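Local coordinates for ricin B lectin (Clostridium thermocellum, PDB 3VSF), which probably releases galactose from the ends of beta-1,3-galactan chains as a family 43 exo-beta-1,3-galactanase that also carries a galactose-binding ricin-type lectin module, at residues 86-91 against 101-106; 226-231 against 271-276; 381-386 against 435-440. One frame throughout, in Å; residues are numbered along the deposited sequence.

Overall arrangement
From the N terminus the chain first winds through five four-stranded antiparallel sheets, the blades of the propeller expected for glycoside hydrolase family 43, and then enters a ricin-type beta-trefoil. Contact 1 closes a nine-residue loop within the first blade, where the hairpin of strands 83-91 and 98-105 ends. Contact 2 spans 39 residues and ties the outermost strand 221-228 of one blade to the loop before strand 277-279 of the next; its centre is about 34 Å from that of contact 1. Contact 3 closes a 48-residue loop by joining strands 385-390 and 432-437 of the lectin module. The three follow in series, neither nesting nor crossing, and none touches another.

Contact 1 (86-91 against 101-106); sequences VSCYRS and GEVLSR
Val86 and Cys88 meet Val103 and Leu104 at the outer hairpin of a four-stranded propeller blade, where strand 83-91 pairs antiparallel with the outermost strand 98-105. The tight part is apolar and buried. Val86 and Leu104 run alongside each other in the same direction, with Val86 CB 3.8 Å from Leu104 CB and the methyl CG2 of Val86 set against CB and CD2 of Leu104. Met133, on strand 131-138 of the following blade, touches both side chains, so this face of the hairpin packs into the seam between blades. Val103 sits where the strand bends and spans Val86 and Cys88 with its two methyls: its CG1, turned anti to its own carbonyl carbon (chi1 -64°), lies 3.6 Å from Cys88 CB, while its CG2 lies 4.1 Å from Val86 CG1, the two side chains meeting at a slant. Phe160 also packs on Val103. The backbone is gripped firmly at one point, where Val86 N donates to Leu104 O at 2.7 Å and the N-H points almost straight at the oxygen (175°).

The rest of the backbone pairing is looser. Cys88 N reaches Gly101 O, itself in a partly exposed residue, and Val103 N reaches Val86 O, only through weak, bent bonds, both 3.2 Å long. Ser87 and the partly exposed Glu102 form a non-hydrogen-bonded pair on the opposite face from Val86 and Leu104. CG of Glu102 lies beside Val86 N, and the bend at chi2 (65°) turns the carboxylate back toward Ser87. Its hydrogen bond to Ser87 OG is doubtful, because the placement of that hydroxyl is less sure. Firmer anchors come from two tyrosines: Tyr99 OH is hydrogen-bonded to OE1 of Glu102, and Tyr76 OH to OE2.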
loop_
_atom_site.group_PDB
_atom_site.type_symbol
_atom_site.label_atom_id
_atom_site.label_comp_id
_atom_site.label_asym_id
_atom_site.label_seq_id
_atom_site.Cartn_x
_atom_site.Cartn_y
_atom_site.Cartn_z
ATOM N N VAL A 86 -7.050 -15.343 -16.135
ATOM C CA VAL A 86 -7.155 -14.726 -14.820
ATOM C C VAL A 86 -6.799 -15.747 -13.748
ATOM O O VAL A 86 -7.640 -16.539 -13.322
ATOM C CB VAL A 86 -8.569 -14.176 -14.560
ATOM C CG1 VAL A 86 -8.675 -13.624 -13.146
ATOM C CG2 VAL A 86 -8.916 -13.106 -15.581
ATOM N N SER A 87 -5.540 -15.726 -13.320
ATOM C CA SER A 87 -5.027 -16.715 -12.380
ATOM C C SER A 87 -5.667 -16.601 -11.001
ATOM O O SER A 87 -6.255 -15.577 -10.655
ATOM C CB SER A 87 -3.507 -16.595 -12.264
ATOM O OG SER A 87 -2.894 -16.670 -13.539
ATOM N N CYS A 88 -5.543 -17.668 -10.219
ATOM C CA CYS A 88 -6.074 -17.696 -8.863
ATOM C C CYS A 88 -5.136 -18.453 -7.931
ATOM O O CYS A 88 -4.829 -19.623 -8.159
ATOM C CB CYS A 88 -7.461 -18.337 -8.839
ATOM S SG CYS A 88 -8.129 -18.585 -7.178
ATOM N N TYR A 89 -4.682 -17.777 -6.881
ATOM C CA TYR A 89 -3.788 -18.392 -5.907
ATOM C C TYR A 89 -4.444 -18.457 -4.532
ATOM O O TYR A 89 -5.154 -17.538 -4.127
ATOM C CB TYR A 89 -2.465 -17.629 -5.841
ATOM C CG TYR A 89 -1.687 -17.648 -7.138
ATOM C CD1 TYR A 89 -1.964 -16.737 -8.149
ATOM C CD2 TYR A 89 -0.677 -18.575 -7.351
ATOM C CE1 TYR A 89 -1.256 -16.750 -9.336
ATOM C CE2 TYR A 89 0.038 -18.596 -8.534
ATOM C CZ TYR A 89 -0.255 -17.681 -9.523
ATOM O OH TYR A 89 0.452 -17.698 -10.702
ATOM N N ARG A 90 -4.198 -19.551 -3.820
ATOM C CA ARG A 90 -4.835 -19.795 -2.532
ATOM C C ARG A 90 -3.800 -19.910 -1.416
ATOM O O ARG A 90 -2.707 -20.434 -1.628
ATOM C CB ARG A 90 -5.678 -21.070 -2.606
ATOM C CG ARG A 90 -6.332 -21.478 -1.299
ATOM C CD ARG A 90 -7.094 -22.782 -1.465
ATOM N NE ARG A 90 -6.231 -23.857 -1.951
ATOM C CZ ARG A 90 -6.113 -25.046 -1.369
ATOM N NH1 ARG A 90 -6.808 -25.322 -0.274
ATOM N NH2 ARG A 90 -5.302 -25.960 -1.883
ATOM N N SER A 91 -4.147 -19.417 -0.230
ATOM C CA SER A 91 -3.236 -19.467 0.909
ATOM C C SER A 91 -3.936 -19.188 2.237
ATOM O O SER A 91 -4.991 -18.557 2.275
ATOM C CB SER A 91 -2.086 -18.476 0.715
ATOM O OG SER A 91 -1.212 -18.485 1.830
ATOM N N GLY A 101 -4.970 -22.580 -10.933
ATOM C CA GLY A 101 -5.370 -22.515 -12.327
ATOM C C GLY A 101 -6.042 -21.210 -12.704
ATOM O O GLY A 101 -6.110 -20.280 -11.901
ATOM N N GLU A 102 -6.542 -21.144 -13.934
ATOM C CA GLU A 102 -7.218 -19.950 -14.427
ATOM C C GLU A 102 -8.728 -20.046 -14.252
ATOM O O GLU A 102 -9.404 -20.751 -15.001
ATOM C CB GLU A 102 -6.879 -19.705 -15.899
ATOM C CG GLU A 102 -5.672 -18.806 -16.128
ATOM C CD GLU A 102 -4.377 -19.412 -15.623
ATOM O OE1 GLU A 102 -4.347 -20.635 -15.373
ATOM O OE2 GLU A 102 -3.389 -18.663 -15.475
ATOM N N VAL A 103 -9.251 -19.334 -13.259
ATOM C CA VAL A 103 -10.689 -19.286 -13.032
ATOM C C VAL A 103 -11.391 -18.684 -14.244
ATOM O O VAL A 103 -12.581 -18.907 -14.462
ATOM C CB VAL A 103 -11.038 -18.465 -11.777
ATOM C CG1 VAL A 103 -10.479 -19.136 -10.532
ATOM C CG2 VAL A 103 -10.514 -17.043 -11.907
ATOM N N LEU A 104 -10.641 -17.918 -15.030
ATOM C CA LEU A 104 -11.158 -17.338 -16.261
ATOM C C LEU A 104 -10.078 -17.393 -17.334
ATOM O O LEU A 104 -8.921 -17.063 -17.079
ATOM C CB LEU A 104 -11.603 -15.893 -16.031
ATOM C CG LEU A 104 -12.503 -15.279 -17.104
ATOM C CD1 LEU A 104 -13.859 -15.968 -17.114
ATOM C CD2 LEU A 104 -12.666 -13.785 -16.882
ATOM N N SER A 105 -10.457 -17.820 -18.534
ATOM C CA SER A 105 -9.504 -17.954 -19.630
ATOM C C SER A 105 -9.977 -17.209 -20.870
ATOM O O SER A 105 -11.130 -16.783 -20.950
ATOM C CB SER A 105 -9.280 -19.431 -19.962
ATOM O OG SER A 105 -8.393 -19.581 -21.056
ATOM N N ARG A 106 -9.078 -17.053 -21.837
ATOM C CA ARG A 106 -9.430 -16.450 -23.115
ATOM C C ARG A 106 -10.333 -17.399 -23.894
ATOM O O ARG A 106 -10.860 -17.050 -24.950
ATOM C CB ARG A 106 -8.171 -16.130 -23.923
ATOM C CG ARG A 106 -7.340 -17.350 -24.284
ATOM C CD ARG A 106 -6.065 -16.957 -25.015
ATOM N NE ARG A 106 -6.336 -16.129 -26.188
ATOM C CZ ARG A 106 -6.633 -16.609 -27.391
ATOM N NH1 ARG A 106 -6.703 -17.920 -27.585
ATOM N NH2 ARG A 106 -6.862 -15.781 -28.400
#

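Contact 2 (226-231 against 271-276); sequences AKLFVG and SGWSQL
Trp273 is the first residue of 271-276 to press on 226-231, and Leu228 receives it. The two side chains meet at a slant: Leu228 CD2 lies 3.6 Å from Trp273 CD1 and equally near NE1, at the pyrrole end of the indole, while the other methyl, CD1, stands over one face, 4.0 Å above the ring plane and displaced toward the rim. The indole is steadied by its own loop, since Trp273 NE1 is hydrogen-bonded to Leu269 O, and Leu248 on strand 246-251 touches both Trp273 and Leu228. Further along the indole, CE3 of Trp273 comes within 4.5 Å of Phe229 CZ, a marginal approach.

Ser274 follows and contributes backbone: its carbonyl O lies near the plane of the Phe229 ring, at the edge, 3.7 Å from CE1. Ser274 OG turns the other way, bonding within the loop to a lone pair of Gln275 O and also to Tyr265 N on strand 261-266. The contact thus bridges two successive blades of the family 43 beta-propeller. Strand 221-228 is the outermost strand of its blade, and the chain leaves it at Phe229 with left-handed backbone angles (phi 59°, psi 59°); the aromatic ring extends toward the loop that enters strand 277-279 of the next blade.

Leu276, immediately before strand 277-279, comes to Phe229 from the opposite direction. Its CD1 sits over one ring face as a CH-pi contact, 4.0 Å from the centroid of Phe229 and 19° off the normal. CD2 of Leu276 lies over the same face, toward the CD1-CE1 side of the Phe229 ring, 4.0 Å from each of those atoms.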
loop_
_atom_site.group_PDB
_atom_site.type_symbol
_atom_site.label_atom_id
_atom_site.label_comp_id
_atom_site.label_asym_id
_atom_site.label_seq_id
_atom_site.Cartn_x
_atom_site.Cartn_y
_atom_site.Cartn_z
ATOM N N ALA A 226 -23.193 7.301 -6.805
ATOM C CA ALA A 226 -22.630 8.647 -6.736
ATOM C C ALA A 226 -21.459 8.859 -7.692
ATOM O O ALA A 226 -20.764 7.913 -8.066
ATOM C CB ALA A 226 -22.207 8.970 -5.308
ATOM N N LYS A 227 -21.256 10.112 -8.085
ATOM C CA LYS A 227 -20.079 10.504 -8.849
ATOM C C LYS A 227 -19.052 11.093 -7.889
ATOM O O LYS A 227 -19.357 12.019 -7.138
ATOM C CB LYS A 227 -20.445 11.530 -9.922
ATOM C CG LYS A 227 -21.413 11.018 -10.977
ATOM C CD LYS A 227 -21.686 12.079 -12.032
ATOM C CE LYS A 227 -22.610 11.557 -13.121
ATOM N NZ LYS A 227 -22.860 12.578 -14.175
ATOM N N LEU A 228 -17.837 10.556 -7.914
ATOM C CA LEU A 228 -16.820 10.941 -6.942
ATOM C C LEU A 228 -15.585 11.567 -7.582
ATOM O O LEU A 228 -15.019 11.021 -8.530
ATOM C CB LEU A 228 -16.409 9.728 -6.105
ATOM C CG LEU A 228 -17.551 8.975 -5.419
ATOM C CD1 LEU A 228 -17.029 7.728 -4.724
ATOM C CD2 LEU A 228 -18.278 9.879 -4.437
ATOM N N PHE A 229 -15.172 12.714 -7.051
ATOM C CA PHE A 229 -13.946 13.374 -7.487
ATOM C C PHE A 229 -13.975 13.703 -8.975
ATOM O O PHE A 229 -13.116 13.258 -9.737
ATOM C CB PHE A 229 -12.734 12.499 -7.160
ATOM C CG PHE A 229 -12.668 12.073 -5.721
ATOM C CD1 PHE A 229 -13.095 12.923 -4.713
ATOM C CD2 PHE A 229 -12.192 10.820 -5.376
ATOM C CE1 PHE A 229 -13.040 12.535 -3.389
ATOM C CE2 PHE A 229 -12.135 10.424 -4.054
ATOM C CZ PHE A 229 -12.559 11.283 -3.059
ATOM N N VAL A 230 -14.966 14.490 -9.380
ATOM C CA VAL A 230 -15.144 14.843 -10.784
ATOM C C VAL A 230 -14.029 15.755 -11.291
ATOM O O VAL A 230 -13.624 16.696 -10.611
ATOM C CB VAL A 230 -16.512 15.514 -11.026
ATOM C CG1 VAL A 230 -17.640 14.560 -10.665
ATOM C CG2 VAL A 230 -16.625 16.803 -10.224
ATOM N N GLY A 231 -13.532 15.459 -12.488
ATOM C CA GLY A 231 -12.507 16.269 -13.119
ATOM C C GLY A 231 -11.149 16.181 -12.452
ATOM O O GLY A 231 -10.201 16.849 -12.867
ATOM N N SER A 271 -22.699 10.764 -0.189
ATOM C CA SER A 271 -22.102 12.086 -0.038
ATOM C C SER A 271 -21.316 12.200 1.264
ATOM O O SER A 271 -21.272 11.262 2.060
ATOM C CB SER A 271 -23.183 13.166 -0.087
ATOM O OG SER A 271 -24.119 12.998 0.963
ATOM N N GLY A 272 -20.698 13.358 1.474
ATOM C CA GLY A 272 -19.942 13.609 2.686
ATOM C C GLY A 272 -18.474 13.257 2.552
ATOM O O GLY A 272 -17.742 13.223 3.542
ATOM N N TRP A 273 -18.040 12.993 1.324
ATOM C CA TRP A 273 -16.645 12.651 1.068
ATOM C C TRP A 273 -15.722 13.842 1.300
ATOM O O TRP A 273 -16.084 14.985 1.024
ATOM C CB TRP A 273 -16.473 12.104 -0.351
ATOM C CG TRP A 273 -16.974 10.704 -0.507
ATOM C CD1 TRP A 273 -18.227 10.317 -0.887
ATOM C CD2 TRP A 273 -16.234 9.498 -0.280
ATOM N NE1 TRP A 273 -18.312 8.946 -0.914
ATOM C CE2 TRP A 273 -17.102 8.419 -0.544
ATOM C CE3 TRP A 273 -14.922 9.226 0.120
ATOM C CZ2 TRP A 273 -16.699 7.090 -0.423
ATOM C CZ3 TRP A 273 -14.525 7.907 0.240
ATOM C CH2 TRP A 273 -15.410 6.856 -0.030
ATOM N N SER A 274 -14.528 13.563 1.813
ATOM C CA SER A 274 -13.559 14.609 2.114
ATOM C C SER A 274 -12.712 14.939 0.895
ATOM O O SER A 274 -12.938 14.412 -0.195
ATOM C CB SER A 274 -12.651 14.176 3.266
ATOM O OG SER A 274 -11.851 13.067 2.892
ATOM N N GLN A 275 -11.735 15.819 1.087
ATOM C CA GLN A 275 -10.777 16.140 0.041
ATOM C C GLN A 275 -9.721 15.044 -0.037
ATOM O O GLN A 275 -9.701 14.136 0.794
ATOM C CB GLN A 275 -10.121 17.495 0.317
ATOM C CG GLN A 275 -9.646 17.669 1.753
ATOM C CD GLN A 275 -9.013 19.024 1.999
ATOM O OE1 GLN A 275 -7.902 19.296 1.541
ATOM N NE2 GLN A 275 -9.719 19.884 2.725
ATOM N N LEU A 276 -8.849 15.126 -1.034
ATOM C CA LEU A 276 -7.809 14.120 -1.215
ATOM C C LEU A 276 -6.613 14.383 -0.307
ATOM O O LEU A 276 -6.118 15.507 -0.227
ATOM C CB LEU A 276 -7.356 14.060 -2.678
ATOM C CG LEU A 276 -8.348 13.501 -3.703
ATOM C CD1 LEU A 276 -8.826 12.113 -3.294
ATOM C CD2 LEU A 276 -9.525 14.444 -3.902
#

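Contact 3 (381-386 against 435-440); sequences VDNAAQ and IQYTSN
Asn383 lays its amide obliquely against the ring of Tyr437, the two planes 31° apart, with Asn383 ND2 nearest CE1 of the ring. CG of Asn383 is anti to its backbone N (chi1 -163°), and this swings the amide toward 435-440, where OD1 accepts a weak bond from Thr438 N at 3.1 Å. The Thr438 side chain crosses that of Asn383 at about a right angle and sets its methyl CG2 against both OD1 and ND2. Gln436 reaches Asp382 by another route: its extended chain carries NE2 past Ala385 CB to donate to Asp382 O at 2.8 Å, the oxygen standing 31° out of the amide plane; Ser380 O is a second acceptor for the same nitrogen.

Between these two amides the backbones are tied twice: Ala384 N donates to Gln436 O at 2.8 Å, and Gln436 N to Ala385 O at 3.0 Å. A type II turn from Asp382 to Ala385 presents the first of these donors, and Ala384 carries the positive phi of its third position. Ala384 CB rests 4.0 Å from Ile435 CD1 and 4.1 Å from Tyr437 CD1.

Past Tyr437, Gln445 of the Q-x-W motif holds the backbone at Thr438 O and Asn440 N. Asn440 and Asp422 are galactose-binding residues, though no galactose is bound here, and the Asp422 side chain lies about 4 Å from that of Tyr437: the strand pairing leads directly into a sugar pocket of the ricin-type beta-trefoil.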
loop_
_atom_site.group_PDB
_atom_site.type_symbol
_atom_site.label_atom_id
_atom_site.label_comp_id
_atom_site.label_asym_id
_atom_site.label_seq_id
_atom_site.Cartn_x
_atom_site.Cartn_y
_atom_site.Cartn_z
ATOM N N VAL A 381 4.311 7.268 20.969
ATOM C CA VAL A 381 4.378 6.457 19.762
ATOM C C VAL A 381 3.692 7.185 18.615
ATOM O O VAL A 381 3.608 6.673 17.500
ATOM C CB VAL A 381 3.718 5.081 19.961
ATOM C CG1 VAL A 381 4.553 4.224 20.902
ATOM C CG2 VAL A 381 2.299 5.242 20.485
ATOM N N ASP A 382 3.200 8.387 18.902
ATOM C CA ASP A 382 2.537 9.211 17.899
ATOM C C ASP A 382 3.476 9.531 16.743
ATOM O O ASP A 382 4.695 9.562 16.911
ATOM C CB ASP A 382 2.021 10.507 18.526
ATOM C CG ASP A 382 0.861 10.275 19.473
ATOM O OD1 ASP A 382 0.594 9.103 19.808
ATOM O OD2 ASP A 382 0.220 11.266 19.884
ATOM N N ASN A 383 2.901 9.768 15.570
ATOM C CA ASN A 383 3.689 10.108 14.395
ATOM C C ASN A 383 4.194 11.545 14.472
ATOM O O ASN A 383 3.483 12.434 14.941
ATOM C CB ASN A 383 2.864 9.900 13.123
ATOM C CG ASN A 383 3.720 9.847 11.875
ATOM O OD1 ASN A 383 4.873 9.413 11.917
ATOM N ND2 ASN A 383 3.161 10.291 10.754
ATOM N N ALA A 384 5.426 11.760 14.018
ATOM C CA ALA A 384 6.045 13.085 14.024
ATOM C C ALA A 384 6.373 13.579 15.432
ATOM O O ALA A 384 6.582 14.774 15.644
ATOM C CB ALA A 384 5.168 14.094 13.289
ATOM N N ALA A 385 6.420 12.658 16.389
ATOM C CA ALA A 385 6.766 13.006 17.763
ATOM C C ALA A 385 8.201 13.521 17.844
ATOM O O ALA A 385 9.097 12.989 17.190
ATOM C CB ALA A 385 6.576 11.808 18.680
ATOM N N GLN A 386 8.407 14.558 18.649
ATOM C CA GLN A 386 9.719 15.184 18.785
ATOM C C GLN A 386 10.735 14.248 19.430
ATOM O O GLN A 386 10.426 13.553 20.398
ATOM C CB GLN A 386 9.609 16.473 19.601
ATOM C CG GLN A 386 10.947 17.122 19.932
ATOM C CD GLN A 386 11.615 17.736 18.719
ATOM O OE1 GLN A 386 11.005 18.517 17.990
ATOM N NE2 GLN A 386 12.876 17.382 18.494
ATOM N N ILE A 435 12.574 14.139 14.275
ATOM C CA ILE A 435 11.363 13.515 14.788
ATOM C C ILE A 435 11.352 12.030 14.459
ATOM O O ILE A 435 12.229 11.536 13.753
ATOM C CB ILE A 435 10.099 14.150 14.175
ATOM C CG1 ILE A 435 10.079 13.935 12.660
ATOM C CG2 ILE A 435 10.026 15.631 14.506
ATOM C CD1 ILE A 435 8.877 14.544 11.969
ATOM N N GLN A 436 10.360 11.318 14.982
ATOM C CA GLN A 436 10.111 9.948 14.555
ATOM C C GLN A 436 8.945 9.966 13.575
ATOM O O GLN A 436 7.888 10.524 13.868
ATOM C CB GLN A 436 9.806 9.038 15.747
ATOM C CG GLN A 436 8.509 9.357 16.475
ATOM C CD GLN A 436 8.132 8.289 17.482
ATOM O OE1 GLN A 436 8.861 7.314 17.671
ATOM N NE2 GLN A 436 6.989 8.464 18.131
ATOM N N TYR A 437 9.141 9.371 12.405
ATOM C CA TYR A 437 8.127 9.422 11.362
ATOM C C TYR A 437 7.972 8.072 10.674
ATOM O O TYR A 437 8.854 7.218 10.754
ATOM C CB TYR A 437 8.480 10.500 10.335
ATOM C CG TYR A 437 7.306 10.995 9.523
ATOM C CD1 TYR A 437 6.359 11.843 10.083
ATOM C CD2 TYR A 437 7.148 10.626 8.193
ATOM C CE1 TYR A 437 5.284 12.303 9.344
ATOM C CE2 TYR A 437 6.076 11.080 7.447
ATOM C CZ TYR A 437 5.149 11.919 8.027
ATOM O OH TYR A 437 4.079 12.376 7.289
ATOM N N THR A 438 6.841 7.888 10.002
ATOM C CA THR A 438 6.579 6.663 9.260
ATOM C C THR A 438 7.665 6.455 8.213
ATOM O O THR A 438 8.095 7.405 7.559
ATOM C CB THR A 438 5.213 6.725 8.557
ATOM O OG1 THR A 438 5.353 7.380 7.291
ATOM C CG2 THR A 438 4.215 7.493 9.407
ATOM N N SER A 439 8.116 5.215 8.059
ATOM C CA SER A 439 9.144 4.906 7.075
ATOM C C SER A 439 8.624 5.179 5.667
ATOM O O SER A 439 7.534 4.737 5.306
ATOM C CB SER A 439 9.594 3.450 7.201
ATOM O OG SER A 439 10.639 3.160 6.290
ATOM N N ASN A 440 9.402 5.913 4.879
ATOM C CA ASN A 440 8.987 6.268 3.526
ATOM C C ASN A 440 10.141 6.284 2.527
ATOM O O ASN A 440 10.052 6.916 1.473
ATOM C CB ASN A 440 8.262 7.615 3.522
ATOM C CG ASN A 440 9.110 8.736 4.090
ATOM O OD1 ASN A 440 10.335 8.721 3.982
ATOM N ND2 ASN A 440 8.456 9.715 4.703
#